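Local coordinates for protein tryptophane-5-halogenase (Microbispora sp. ATCC PTA-5024, PDB 5UAO) that probably catalyses the FAD-dependent chlorination of tryptophan at carbon 5 within a lanthipeptide, a step in the biosynthesis of NAI-107, at residues 92-97 with 172-177; 149-154 with 497-502; 261-266 with 292-297; 268-273 with 504-509. All blocks are in the same frame, centred on the assembly; numbering follows the deposited sequence.

Contact 1 of 4, residues 92-97 with 172-177; sequences EFYQHV and FAYHMD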
loop_
_atom_site.group_PDB
_atom_site.type_symbol
_atom_site.label_atom_id
_atom_site.label_comp_id
_atom_site.label_asym_id
_atom_site.label_seq_id
_atom_site.Cartn_x
_atom_site.Cartn_y
_atom_site.Cartn_z
ATOM N N GLU A 92 -31.850 17.204 -5.211
ATOM C CA GLU A 92 -32.588 16.308 -6.087
ATOM C C GLU A 92 -32.504 14.839 -5.669
ATOM O O GLU A 92 -33.481 14.106 -5.721
ATOM C CB GLU A 92 -32.065 16.423 -7.525
ATOM C CG GLU A 92 -32.962 15.747 -8.563
ATOM C CD GLU A 92 -32.461 15.927 -10.000
ATOM O OE1 GLU A 92 -31.338 15.450 -10.331
ATOM O OE2 GLU A 92 -33.226 16.538 -10.795
ATOM N N PHE A 93 -31.321 14.423 -5.312
ATOM C CA PHE A 93 -31.100 13.053 -4.780
ATOM C C PHE A 93 -31.964 12.825 -3.552
ATOM O O PHE A 93 -32.688 11.789 -3.436
ATOM C CB PHE A 93 -29.631 12.830 -4.472
ATOM C CG PHE A 93 -29.317 11.465 -3.936
ATOM C CD1 PHE A 93 -29.184 10.404 -4.784
ATOM C CD2 PHE A 93 -29.115 11.269 -2.564
ATOM C CE1 PHE A 93 -28.870 9.139 -4.303
ATOM C CE2 PHE A 93 -28.815 10.016 -2.092
ATOM C CZ PHE A 93 -28.698 8.959 -2.967
ATOM N N TYR A 94 -31.963 13.789 -2.650
ATOM C CA TYR A 94 -32.759 13.626 -1.447
ATOM C C TYR A 94 -34.254 13.578 -1.745
ATOM O O TYR A 94 -35.048 12.827 -1.129
ATOM C CB TYR A 94 -32.466 14.702 -0.395
ATOM C CG TYR A 94 -31.346 14.350 0.569
ATOM C CD1 TYR A 94 -30.061 14.159 0.133
ATOM C CD2 TYR A 94 -31.567 14.289 1.925
ATOM C CE1 TYR A 94 -29.044 13.870 0.995
ATOM C CE2 TYR A 94 -30.537 14.017 2.811
ATOM C CZ TYR A 94 -29.298 13.776 2.342
ATOM O OH TYR A 94 -28.291 13.522 3.238
ATOM N N GLN A 95 -34.638 14.358 -2.717
ATOM C CA GLN A 95 -36.023 14.424 -3.081
ATOM C C GLN A 95 -36.488 13.110 -3.733
ATOM O O GLN A 95 -37.563 12.638 -3.471
ATOM C CB GLN A 95 -36.201 15.622 -4.053
ATOM C CG GLN A 95 -37.599 15.830 -4.576
ATOM C CD GLN A 95 -38.577 16.054 -3.441
ATOM O OE1 GLN A 95 -38.197 16.537 -2.357
ATOM N NE2 GLN A 95 -39.841 15.696 -3.667
ATOM N N HIS A 96 -35.696 12.564 -4.628
ATOM C CA HIS A 96 -36.104 11.399 -5.382
ATOM C C HIS A 96 -35.764 10.116 -4.671
ATOM O O HIS A 96 -36.483 9.129 -4.806
ATOM C CB HIS A 96 -35.411 11.376 -6.720
ATOM C CG HIS A 96 -36.046 12.246 -7.741
ATOM N ND1 HIS A 96 -36.055 13.623 -7.652
ATOM C CD2 HIS A 96 -36.687 11.938 -8.886
ATOM C CE1 HIS A 96 -36.684 14.125 -8.699
ATOM N NE2 HIS A 96 -37.088 13.125 -9.456
ATOM N N VAL A 97 -34.659 10.064 -3.961
ATOM C CA VAL A 97 -34.273 8.726 -3.385
ATOM C C VAL A 97 -34.726 8.581 -1.925
ATOM O O VAL A 97 -34.957 7.462 -1.442
ATOM C CB VAL A 97 -32.775 8.478 -3.527
ATOM C CG1 VAL A 97 -32.336 7.132 -2.861
ATOM C CG2 VAL A 97 -32.420 8.510 -4.999
ATOM N N PHE A 172 -20.033 9.587 7.121
ATOM C CA PHE A 172 -21.304 8.827 7.230
ATOM C C PHE A 172 -21.710 8.394 5.837
ATOM O O PHE A 172 -21.196 8.897 4.806
ATOM C CB PHE A 172 -22.425 9.679 7.906
ATOM C CG PHE A 172 -22.938 10.806 6.986
ATOM C CD1 PHE A 172 -22.265 12.036 6.913
ATOM C CD2 PHE A 172 -24.006 10.577 6.134
ATOM C CE1 PHE A 172 -22.678 13.014 6.012
ATOM C CE2 PHE A 172 -24.462 11.560 5.250
ATOM C CZ PHE A 172 -23.789 12.792 5.199
ATOM N N ALA A 173 -22.698 7.498 5.771
ATOM C CA ALA A 173 -23.123 6.909 4.511
ATOM C C ALA A 173 -24.630 6.933 4.428
ATOM O O ALA A 173 -25.319 7.499 5.302
ATOM C CB ALA A 173 -22.609 5.502 4.396
ATOM N N TYR A 174 -25.131 6.448 3.300
ATOM C CA TYR A 174 -26.544 6.420 3.072
ATOM C C TYR A 174 -27.101 5.010 3.194
ATOM O O TYR A 174 -26.462 3.994 2.820
ATOM C CB TYR A 174 -26.872 6.881 1.671
ATOM C CG TYR A 174 -26.538 8.343 1.327
ATOM C CD1 TYR A 174 -26.851 9.377 2.194
ATOM C CD2 TYR A 174 -26.015 8.673 0.075
ATOM C CE1 TYR A 174 -26.559 10.692 1.863
ATOM C CE2 TYR A 174 -25.774 10.014 -0.292
ATOM C CZ TYR A 174 -26.040 11.012 0.627
ATOM O OH TYR A 174 -25.808 12.348 0.277
ATOM N N HIS A 175 -28.352 4.966 3.577
ATOM C CA HIS A 175 -29.230 3.823 3.237
ATOM C C HIS A 175 -30.226 4.315 2.176
ATOM O O HIS A 175 -30.818 5.434 2.297
ATOM C CB HIS A 175 -30.042 3.346 4.439
ATOM C CG HIS A 175 -29.266 2.948 5.643
ATOM N ND1 HIS A 175 -29.440 3.569 6.863
ATOM C CD2 HIS A 175 -28.417 1.918 5.879
ATOM C CE1 HIS A 175 -28.665 2.999 7.768
ATOM N NE2 HIS A 175 -28.062 1.974 7.200
ATOM N N MET A 176 -30.404 3.515 1.128
ATOM C CA MET A 176 -31.170 3.904 -0.079
ATOM C C MET A 176 -32.091 2.763 -0.532
ATOM O O MET A 176 -31.628 1.645 -0.838
ATOM C CB MET A 176 -30.235 4.273 -1.233
ATOM C CG MET A 176 -29.231 5.353 -0.893
ATOM S SD MET A 176 -27.906 5.478 -2.101
ATOM C CE MET A 176 -27.072 3.928 -1.832
ATOM N N ASP A 177 -33.383 3.038 -0.548
ATOM C CA ASP A 177 -34.349 2.161 -1.153
ATOM C C ASP A 177 -33.968 1.840 -2.563
ATOM O O ASP A 177 -33.782 2.729 -3.391
ATOM C CB ASP A 177 -35.729 2.824 -1.146
ATOM C CG ASP A 177 -36.780 1.955 -1.753
ATOM O OD1 ASP A 177 -37.270 1.122 -0.974
ATOM O OD2 ASP A 177 -37.105 2.088 -2.976
HETATM O O HOH W 1 -25.893 13.990 2.463
#
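Tyr94 and Tyr174 share a water that lies 2.6 Å from Tyr94 OH and 2.7 Å from Tyr174 OH, so two phenols from distant parts of the chain are tied together through a single solvent molecule. Each hydroxyl has a second partner: Tyr94 OH bonds to Trp101 NE1 and Tyr174 OH to His83 NE2, which fixes both rings at their polar ends. The water sits in the plane of the Tyr174 ring, at its edge. The two phenol rings are nearly perpendicular, with planes at 82°, and the hydroxyl of Tyr94 comes to the edge of its partner, Tyr94 OH being 3.6 Å from Tyr174 CE1.

Tyr174 is also touched over one face. Phe93, whose CG lies opposite its backbone N (chi1 -180°), reaches off helix 90-97 and sets its CE2 above that face, 3.5 Å from Tyr174 CE2, the ring planes inclined at 32°. The far end of the same phenylalanine meets sulfur: Met176 SD approaches in the plane of the Phe93 ring, 3.7 Å from CZ, a Met-aromatic contact made at the edge. Met176 bends at its last torsion, and its CB packs 3.9 Å from Val97 CG1.

The aromatic cluster thus joins helix 90-97 to strand 173-175, and Met176 extends the contact into the following loop, with helices 76-85 and 178-191 packing on Phe93 as well. The Met176 side chain lies about 7 Å from the bound FAD. The chemistry is that of a buried apolar interface in which the two phenol oxygens are satisfied by a shared water and by neighbouring nitrogens.

Contact 2 of 4, residues 149-154 with 497-502; sequences MTEDRV and SLASRG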
loop_
_atom_site.group_PDB
_atom_site.type_symbol
_atom_site.label_atom_id
_atom_site.label_comp_id
_atom_site.label_asym_id
_atom_site.label_seq_id
_atom_site.Cartn_x
_atom_site.Cartn_y
_atom_site.Cartn_z
ATOM N N MET A 149 -24.592 6.599 17.974
ATOM C CA MET A 149 -25.317 5.345 17.711
ATOM C C MET A 149 -26.023 4.735 18.938
ATOM O O MET A 149 -27.197 4.334 18.854
ATOM C CB MET A 149 -24.400 4.339 17.030
ATOM C CG MET A 149 -23.958 4.726 15.624
ATOM S SD MET A 149 -23.030 3.329 14.852
ATOM C CE MET A 149 -21.552 3.730 15.386
ATOM N N THR A 150 -25.321 4.637 20.052
ATOM C CA THR A 150 -25.979 4.138 21.272
ATOM C C THR A 150 -27.084 5.077 21.829
ATOM O O THR A 150 -27.998 4.619 22.502
ATOM C CB THR A 150 -25.007 3.740 22.398
ATOM O OG1 THR A 150 -24.194 4.863 22.770
ATOM C CG2 THR A 150 -24.112 2.583 21.925
ATOM N N GLU A 151 -27.020 6.353 21.523
ATOM C CA GLU A 151 -28.119 7.274 21.843
ATOM C C GLU A 151 -29.233 7.269 20.806
ATOM O O GLU A 151 -30.263 7.883 21.053
ATOM C CB GLU A 151 -27.609 8.701 21.947
ATOM C CG GLU A 151 -26.504 8.905 22.951
ATOM C CD GLU A 151 -27.000 9.193 24.360
ATOM O OE1 GLU A 151 -28.212 9.448 24.564
ATOM O OE2 GLU A 151 -26.129 9.185 25.254
ATOM N N ASP A 152 -29.064 6.595 19.657
ATOM C CA ASP A 152 -29.962 6.735 18.515
ATOM C C ASP A 152 -30.195 8.224 18.162
ATOM O O ASP A 152 -31.326 8.655 17.929
ATOM C CB ASP A 152 -31.320 6.005 18.722
ATOM C CG ASP A 152 -31.187 4.468 18.657
ATOM O OD1 ASP A 152 -30.507 3.975 17.797
ATOM O OD2 ASP A 152 -31.723 3.735 19.510
ATOM N N ARG A 153 -29.115 8.998 18.073
ATOM C CA ARG A 153 -29.225 10.409 17.716
ATOM C C ARG A 153 -28.214 10.685 16.621
ATOM O O ARG A 153 -27.363 9.817 16.315
ATOM C CB ARG A 153 -28.969 11.268 18.986
ATOM C CG ARG A 153 -30.184 11.357 19.896
ATOM C CD ARG A 153 -29.810 12.007 21.209
ATOM N NE ARG A 153 -30.885 11.884 22.181
ATOM C CZ ARG A 153 -32.020 12.561 22.137
ATOM N NH1 ARG A 153 -32.249 13.430 21.172
ATOM N NH2 ARG A 153 -32.956 12.344 23.062
ATOM N N VAL A 154 -28.280 11.869 16.027
ATOM C CA VAL A 154 -27.408 12.246 14.924
ATOM C C VAL A 154 -26.791 13.621 15.231
ATOM O O VAL A 154 -27.385 14.390 15.967
ATOM C CB VAL A 154 -28.140 12.266 13.565
ATOM C CG1 VAL A 154 -28.700 10.906 13.178
ATOM C CG2 VAL A 154 -29.295 13.285 13.537
ATOM N N SER A 497 -21.710 14.509 26.007
ATOM C CA SER A 497 -22.453 15.756 25.934
ATOM C C SER A 497 -23.037 16.050 24.552
ATOM O O SER A 497 -24.266 16.190 24.399
ATOM C CB SER A 497 -21.547 16.895 26.370
ATOM O OG SER A 497 -22.361 17.986 26.636
ATOM N N LEU A 498 -22.170 16.128 23.556
ATOM C CA LEU A 498 -22.595 16.260 22.194
ATOM C C LEU A 498 -23.503 15.128 21.718
ATOM O O LEU A 498 -24.436 15.361 20.953
ATOM C CB LEU A 498 -21.373 16.304 21.260
ATOM C CG LEU A 498 -20.574 17.576 21.146
ATOM C CD1 LEU A 498 -19.350 17.380 20.283
ATOM C CD2 LEU A 498 -21.476 18.664 20.606
ATOM N N ALA A 499 -23.207 13.890 22.084
ATOM C CA ALA A 499 -24.021 12.809 21.544
ATOM C C ALA A 499 -25.460 12.844 22.103
ATOM O O ALA A 499 -26.449 12.675 21.363
ATOM C CB ALA A 499 -23.351 11.441 21.797
ATOM N N SER A 500 -25.589 13.081 23.403
ATOM C CA SER A 500 -26.915 13.171 24.020
ATOM C C SER A 500 -27.804 14.356 23.560
ATOM O O SER A 500 -28.995 14.276 23.742
ATOM C CB SER A 500 -26.814 13.196 25.538
ATOM O OG SER A 500 -26.010 14.271 25.935
ATOM N N ARG A 501 -27.228 15.423 23.011
ATOM C CA ARG A 501 -27.983 16.596 22.558
ATOM C C ARG A 501 -28.321 16.573 21.058
ATOM O O ARG A 501 -29.029 17.456 20.568
ATOM C CB ARG A 501 -27.194 17.879 22.863
ATOM C CG ARG A 501 -26.876 17.964 24.334
ATOM C CD ARG A 501 -26.554 19.357 24.789
ATOM N NE ARG A 501 -25.395 19.935 24.111
ATOM C CZ ARG A 501 -24.128 19.739 24.476
ATOM N NH1 ARG A 501 -23.848 18.931 25.493
ATOM N NH2 ARG A 501 -23.126 20.334 23.818
ATOM N N GLY A 502 -27.856 15.550 20.317
ATOM C CA GLY A 502 -28.153 15.485 18.893
ATOM C C GLY A 502 -29.628 15.284 18.656
ATOM O O GLY A 502 -30.335 14.726 19.474
HETATM O O HOH W 2 -30.039 11.736 25.451
#
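The C-terminal ends of two helices, 144-151 and 485-501, come together here, and Arg153, just beyond the first, reaches across to the backbone at the end of the second. Its chain is extended from CG to NE and passes along a row of carbonyl oxygens, with CD 3.4 Å from Ala499 O. At the tip Arg153 NH1 donates to Gly502 O over 2.9 Å, with an angle of 152° at the hydrogen. The acceptor is met almost head-on, the C=O...N angle being 173°, while the oxygen stands 15° out of the guanidinium plane. A different carbonyl, Ser500 O, lies over one face of the same group.

The turn that brings Arg153 into place is a Schellman motif: Asp152 leaves helix 144-151 with positive phi, and its amide bonds back to Met149 O. A positive guanidinium near the carbonyls that close helix 485-501 would be expected to interact well with the negative end of the helix dipole.

Glu151 is the residue directly before Asp152 in that last turn. Bent at its second torsion, its side chain lies alongside the second helix, CG 4.1 Å from Ala499 O and the carboxylate oxygens near Ser500 CB. A water lies 3.1 Å from Glu151 OE1 and 3.2 Å from Ser500 O, within donating distance of both. Further along, Gly502 CA approaches Val154 O at 3.2 Å as a CA-H...O contact, the two backbones being close enough that Val154 and Leu503 are joined by a backbone hydrogen bond. Val154 itself turns its side chain to Pro272 and to Gln505 and Ala508 of helix 505-514.

Contact 3 of 4, residues 261-266 with 292-297; sequences TGTLAH and SDHLGY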
loop_
_atom_site.group_PDB
_atom_site.type_symbol
_atom_site.label_atom_id
_atom_site.label_comp_id
_atom_site.label_asym_id
_atom_site.label_seq_id
_atom_site.Cartn_x
_atom_site.Cartn_y
_atom_site.Cartn_z
ATOM N N THR A 261 -35.791 -11.866 2.496
ATOM C CA THR A 261 -36.019 -10.476 2.796
ATOM C C THR A 261 -37.453 -10.143 3.223
ATOM O O THR A 261 -38.441 -10.863 2.879
ATOM C CB THR A 261 -35.652 -9.589 1.568
ATOM O OG1 THR A 261 -36.497 -9.895 0.437
ATOM C CG2 THR A 261 -34.201 -9.787 1.223
ATOM N N GLY A 262 -37.588 -9.024 3.925
ATOM C CA GLY A 262 -38.916 -8.580 4.323
ATOM C C GLY A 262 -38.859 -7.165 4.891
ATOM O O GLY A 262 -37.785 -6.596 4.953
ATOM N N THR A 263 -40.011 -6.577 5.264
ATOM C CA THR A 263 -40.032 -5.224 5.872
ATOM C C THR A 263 -40.748 -5.287 7.199
ATOM O O THR A 263 -41.643 -6.133 7.390
ATOM C CB THR A 263 -40.728 -4.154 4.955
ATOM O OG1 THR A 263 -42.106 -4.477 4.830
ATOM C CG2 THR A 263 -40.116 -4.100 3.522
ATOM N N LEU A 264 -40.408 -4.364 8.071
ATOM C CA LEU A 264 -40.953 -4.271 9.417
ATOM C C LEU A 264 -41.216 -2.778 9.768
ATOM O O LEU A 264 -40.361 -1.917 9.569
ATOM C CB LEU A 264 -39.914 -4.796 10.386
ATOM C CG LEU A 264 -40.301 -4.957 11.879
ATOM C CD1 LEU A 264 -41.426 -5.975 12.111
ATOM C CD2 LEU A 264 -39.081 -5.306 12.713
ATOM N N ALA A 265 -42.382 -2.481 10.276
ATOM C CA ALA A 265 -42.732 -1.124 10.634
ATOM C C ALA A 265 -41.834 -0.609 11.714
ATOM O O ALA A 265 -41.455 -1.368 12.583
ATOM C CB ALA A 265 -44.177 -1.076 11.114
ATOM N N HIS A 266 -41.516 0.683 11.695
ATOM C CA HIS A 266 -40.646 1.267 12.758
ATOM C C HIS A 266 -41.261 2.471 13.524
ATOM O O HIS A 266 -40.593 3.084 14.350
ATOM C CB HIS A 266 -39.267 1.703 12.194
ATOM C CG HIS A 266 -39.320 2.565 10.970
ATOM N ND1 HIS A 266 -40.354 3.435 10.719
ATOM C CD2 HIS A 266 -38.467 2.696 9.920
ATOM C CE1 HIS A 266 -40.158 4.044 9.559
ATOM N NE2 HIS A 266 -39.012 3.626 9.063
ATOM N N SER A 292 -40.228 2.244 6.317
ATOM C CA SER A 292 -40.110 1.037 7.140
ATOM C C SER A 292 -38.642 0.531 7.272
ATOM O O SER A 292 -37.761 1.021 6.591
ATOM C CB SER A 292 -40.922 -0.077 6.521
ATOM O OG SER A 292 -40.340 -0.455 5.279
ATOM N N ASP A 293 -38.420 -0.424 8.156
ATOM C CA ASP A 293 -37.160 -1.152 8.247
ATOM C C ASP A 293 -37.163 -2.259 7.178
ATOM O O ASP A 293 -38.133 -3.008 7.045
ATOM C CB ASP A 293 -36.944 -1.721 9.614
ATOM C CG ASP A 293 -36.470 -0.692 10.632
ATOM O OD1 ASP A 293 -35.894 0.341 10.266
ATOM O OD2 ASP A 293 -36.531 -0.984 11.838
ATOM N N HIS A 294 -36.068 -2.315 6.391
ATOM C CA HIS A 294 -35.833 -3.378 5.423
ATOM C C HIS A 294 -34.883 -4.422 6.058
ATOM O O HIS A 294 -33.797 -4.113 6.549
ATOM C CB HIS A 294 -35.257 -2.847 4.166
ATOM C CG HIS A 294 -36.199 -2.020 3.374
ATOM N ND1 HIS A 294 -35.920 -1.631 2.085
ATOM C CD2 HIS A 294 -37.430 -1.533 3.654
ATOM C CE1 HIS A 294 -36.963 -0.989 1.578
ATOM N NE2 HIS A 294 -37.840 -0.827 2.549
ATOM N N LEU A 295 -35.325 -5.663 6.060
ATOM C CA LEU A 295 -34.591 -6.716 6.725
ATOM C C LEU A 295 -34.178 -7.815 5.736
ATOM O O LEU A 295 -34.849 -8.062 4.734
ATOM C CB LEU A 295 -35.462 -7.306 7.846
ATOM C CG LEU A 295 -35.383 -6.589 9.171
ATOM C CD1 LEU A 295 -36.045 -5.247 9.160
ATOM C CD2 LEU A 295 -36.106 -7.434 10.198
ATOM N N GLY A 296 -33.106 -8.530 6.091
ATOM C CA GLY A 296 -32.719 -9.723 5.362
ATOM C C GLY A 296 -31.928 -10.706 6.200
ATOM O O GLY A 296 -30.883 -10.371 6.765
ATOM N N TYR A 297 -32.452 -11.913 6.285
ATOM C CA TYR A 297 -31.772 -13.017 6.959
ATOM C C TYR A 297 -30.934 -13.773 5.940
ATOM O O TYR A 297 -31.426 -14.478 5.059
ATOM C CB TYR A 297 -32.809 -13.926 7.593
ATOM C CG TYR A 297 -32.317 -15.103 8.333
ATOM C CD1 TYR A 297 -30.961 -15.306 8.599
ATOM C CD2 TYR A 297 -33.238 -15.997 8.910
ATOM C CE1 TYR A 297 -30.540 -16.408 9.324
ATOM C CE2 TYR A 297 -32.809 -17.062 9.653
ATOM C CZ TYR A 297 -31.482 -17.238 9.893
ATOM O OH TYR A 297 -31.064 -18.323 10.641
#
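His266 lies against Ser292 and Asp293, just beyond the end of strand 258-264. Its CB stands 3.9 Å from Asp293 OD2. CG sits between the backbone N and the carbonyl carbon (chi1 51°), a torsion that swings the ring toward Ser292 and Asp293 of the partner segment. His266 CD2 then meets Asp293 OD1 at 3.5 Å, the oxygen lying in the ring plane at its edge and the carboxylate turned 84° to the imidazole. Ser292 CA rests over one face, 3.7 Å from the ring centroid, a CH-pi contact. At the tip NE2 bonds to Thr289 O, while ND1 bonds to Gly268 N.

Next to the ring runs an antiparallel ladder of two neighbouring strands in the mixed sheet. Gly262 and Leu295 form one hydrogen-bonded pair and Leu264 and Asp293 the other, so four backbone bonds hold the strands; Leu264 N reaches Asp293 O in 2.8 Å. Between them is the non-hydrogen-bonded pair Thr263 and His294, whose side chains lie side by side and point the same way, Thr263 CG2 being 3.7 Å from His294 CD2. On the other face Leu264 CB packs 4.1 Å from Leu295 CD1.

His294 ND1 bonds to Glu72. Where the ladder ends, the imidazole merely packs its CD2 edge beside Asp293 OD1, and the negative charge of Asp293 is probably balanced by the salt bridge from OD2 to Lys271.

Contact 4 of 4, residues 268-273 with 504-509; sequences GHLKPY and RQSEAL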
loop_
_atom_site.group_PDB
_atom_site.type_symbol
_atom_site.label_atom_id
_atom_site.label_comp_id
_atom_site.label_asym_id
_atom_site.label_seq_id
_atom_site.Cartn_x
_atom_site.Cartn_y
_atom_site.Cartn_z
ATOM N N GLY A 268 -41.926 5.394 12.313
ATOM C CA GLY A 268 -41.163 6.603 12.000
ATOM C C GLY A 268 -39.887 6.890 12.792
ATOM O O GLY A 268 -39.243 7.936 12.580
ATOM N N HIS A 269 -39.510 6.005 13.707
ATOM C CA HIS A 269 -38.252 6.094 14.413
ATOM C C HIS A 269 -37.105 5.485 13.583
ATOM O O HIS A 269 -37.093 4.258 13.315
ATOM C CB HIS A 269 -38.403 5.442 15.811
ATOM C CG HIS A 269 -39.578 5.999 16.567
ATOM N ND1 HIS A 269 -39.515 7.182 17.293
ATOM C CD2 HIS A 269 -40.886 5.611 16.592
ATOM C CE1 HIS A 269 -40.714 7.460 17.777
ATOM N NE2 HIS A 269 -41.565 6.528 17.365
ATOM N N LEU A 270 -36.149 6.322 13.146
ATOM C CA LEU A 270 -35.176 5.918 12.117
ATOM C C LEU A 270 -33.827 5.731 12.818
ATOM O O LEU A 270 -33.207 6.685 13.269
ATOM C CB LEU A 270 -35.103 6.889 10.920
ATOM C CG LEU A 270 -36.420 7.394 10.352
ATOM C CD1 LEU A 270 -36.192 8.373 9.216
ATOM C CD2 LEU A 270 -37.269 6.241 9.847
ATOM N N LYS A 271 -33.421 4.465 13.009
ATOM C CA LYS A 271 -32.108 4.172 13.573
ATOM C C LYS A 271 -30.974 4.661 12.643
ATOM O O LYS A 271 -31.016 4.426 11.432
ATOM C CB LYS A 271 -31.964 2.658 13.854
ATOM C CG LYS A 271 -32.885 2.158 14.946
ATOM C CD LYS A 271 -32.917 0.624 15.019
ATOM C CE LYS A 271 -33.648 0.006 13.829
ATOM N NZ LYS A 271 -35.113 0.020 13.872
ATOM N N PRO A 272 -29.997 5.394 13.188
ATOM C CA PRO A 272 -28.921 5.968 12.353
ATOM C C PRO A 272 -27.749 5.035 12.101
ATOM O O PRO A 272 -26.572 5.416 12.238
ATOM C CB PRO A 272 -28.484 7.213 13.167
ATOM C CG PRO A 272 -28.711 6.815 14.581
ATOM C CD PRO A 272 -29.997 6.020 14.535
ATOM N N TYR A 273 -28.078 3.829 11.672
ATOM C CA TYR A 273 -27.140 2.803 11.463
ATOM C C TYR A 273 -27.827 1.563 10.838
ATOM O O TYR A 273 -29.046 1.381 10.887
ATOM C CB TYR A 273 -26.413 2.458 12.802
ATOM C CG TYR A 273 -27.357 2.189 13.942
ATOM C CD1 TYR A 273 -28.051 0.951 14.042
ATOM C CD2 TYR A 273 -27.526 3.136 14.933
ATOM C CE1 TYR A 273 -28.951 0.734 15.084
ATOM C CE2 TYR A 273 -28.394 2.936 15.982
ATOM C CZ TYR A 273 -29.099 1.768 16.060
ATOM O OH TYR A 273 -29.932 1.587 17.099
ATOM N N ARG A 504 -32.975 13.586 16.938
ATOM C CA ARG A 504 -33.399 12.335 16.326
ATOM C C ARG A 504 -33.246 12.459 14.880
ATOM O O ARG A 504 -33.445 13.575 14.340
ATOM C CB ARG A 504 -34.836 12.057 16.630
ATOM C CG ARG A 504 -35.026 11.807 18.111
ATOM C CD ARG A 504 -34.318 10.562 18.610
ATOM N NE ARG A 504 -34.636 10.387 20.032
ATOM C CZ ARG A 504 -33.968 9.595 20.883
ATOM N NH1 ARG A 504 -32.935 8.858 20.497
ATOM N NH2 ARG A 504 -34.345 9.523 22.142
ATOM N N GLN A 505 -33.014 11.327 14.198
ATOM C CA GLN A 505 -32.704 11.414 12.749
ATOM C C GLN A 505 -33.828 12.067 11.940
ATOM O O GLN A 505 -33.586 12.827 10.976
ATOM C CB GLN A 505 -32.306 10.027 12.184
ATOM C CG GLN A 505 -32.252 10.015 10.704
ATOM C CD GLN A 505 -31.687 8.747 10.038
ATOM O OE1 GLN A 505 -31.681 7.599 10.565
ATOM N NE2 GLN A 505 -31.300 8.953 8.855
ATOM N N SER A 506 -35.060 11.741 12.276
ATOM C CA SER A 506 -36.136 12.042 11.404
ATOM C C SER A 506 -36.271 13.622 11.281
ATOM O O SER A 506 -36.428 14.175 10.148
ATOM C CB SER A 506 -37.424 11.385 11.934
ATOM O OG SER A 506 -38.495 11.713 11.043
ATOM N N GLU A 507 -36.085 14.315 12.406
ATOM C CA GLU A 507 -36.090 15.802 12.441
ATOM C C GLU A 507 -34.937 16.406 11.611
ATOM O O GLU A 507 -35.090 17.378 10.858
ATOM C CB GLU A 507 -35.977 16.307 13.885
ATOM C CG GLU A 507 -36.278 17.819 13.994
ATOM C CD GLU A 507 -36.270 18.350 15.427
ATOM O OE1 GLU A 507 -36.457 17.539 16.379
ATOM O OE2 GLU A 507 -36.052 19.591 15.599
ATOM N N ALA A 508 -33.774 15.776 11.724
ATOM C CA ALA A 508 -32.613 16.223 11.005
ATOM C C ALA A 508 -32.711 16.039 9.493
ATOM O O ALA A 508 -32.247 16.916 8.751
ATOM C CB ALA A 508 -31.377 15.544 11.566
ATOM N N LEU A 509 -33.300 14.928 9.024
ATOM C CA LEU A 509 -33.523 14.718 7.595
ATOM C C LEU A 509 -34.480 15.809 7.047
ATOM O O LEU A 509 -34.294 16.297 5.950
ATOM C CB LEU A 509 -34.145 13.339 7.286
ATOM C CG LEU A 509 -33.245 12.150 7.500
ATOM C CD1 LEU A 509 -34.041 10.888 7.239
ATOM C CD2 LEU A 509 -32.086 12.246 6.510
HETATM O O HOH W 3 -39.992 9.685 10.696
HETATM O O HOH W 4 -32.524 8.893 15.216
#
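Just after the N-cap residue Arg504, Gln505 begins helix 505-514 against Leu270, its first turn facing the loop that leads into strand 274-279. The backbone amide of Gln505 gives its hydrogen to a water 2.7 Å from N, and that water donates in turn to Leu270 O at 3.0 Å, so an amide at the helix start is linked to a loop carbonyl through solvent. The side chain of Gln505, with CG opposite the backbone N (chi1 169°), reaches toward Leu270 and Pro272, its CB 3.6 Å from Leu270 O.

Ser506 follows on the same side. A second water lies 2.5 Å from its OG and donates to Gly268 O at 2.7 Å, while Ser506 CB stands 4.0 Å from that carbonyl oxygen.

One turn on, Leu509 supplies the apolar part: its CD1 meets Leu270 CD1 at 3.9 Å, the two side chains crossing at a slant.

Pro272 is the centre of an inverse gamma turn, which bends the loop just before strand 274-279. Loop and helix thus meet by direct packing of Leu270 against Gln505 and Leu509, supplemented by two water bridges that link their polar atoms through solvent.

Overall arrangement
Contacts 1, 3 and 4 adjoin one another, and contact 2 meets contact 4. Contacts 2 and 4 have centres 11 Å apart, joined where Asp152 meets Tyr273 and Arg504; their C-terminal segments belong to the consecutive helices 485-501 and 505-514. Contact 4 touches contact 3 through the Asp293 to Lys271 salt bridge, and contact 1 through His175 and Tyr273. Along the chain contact 1 closes before contact 3 opens, contact 3 is nested within the loop closed by contact 2, and contacts 3 and 4 alternate. The C-terminal helices are thereby joined to the seven-stranded mixed sheet, while contacts 1 and 3 also approach the FAD.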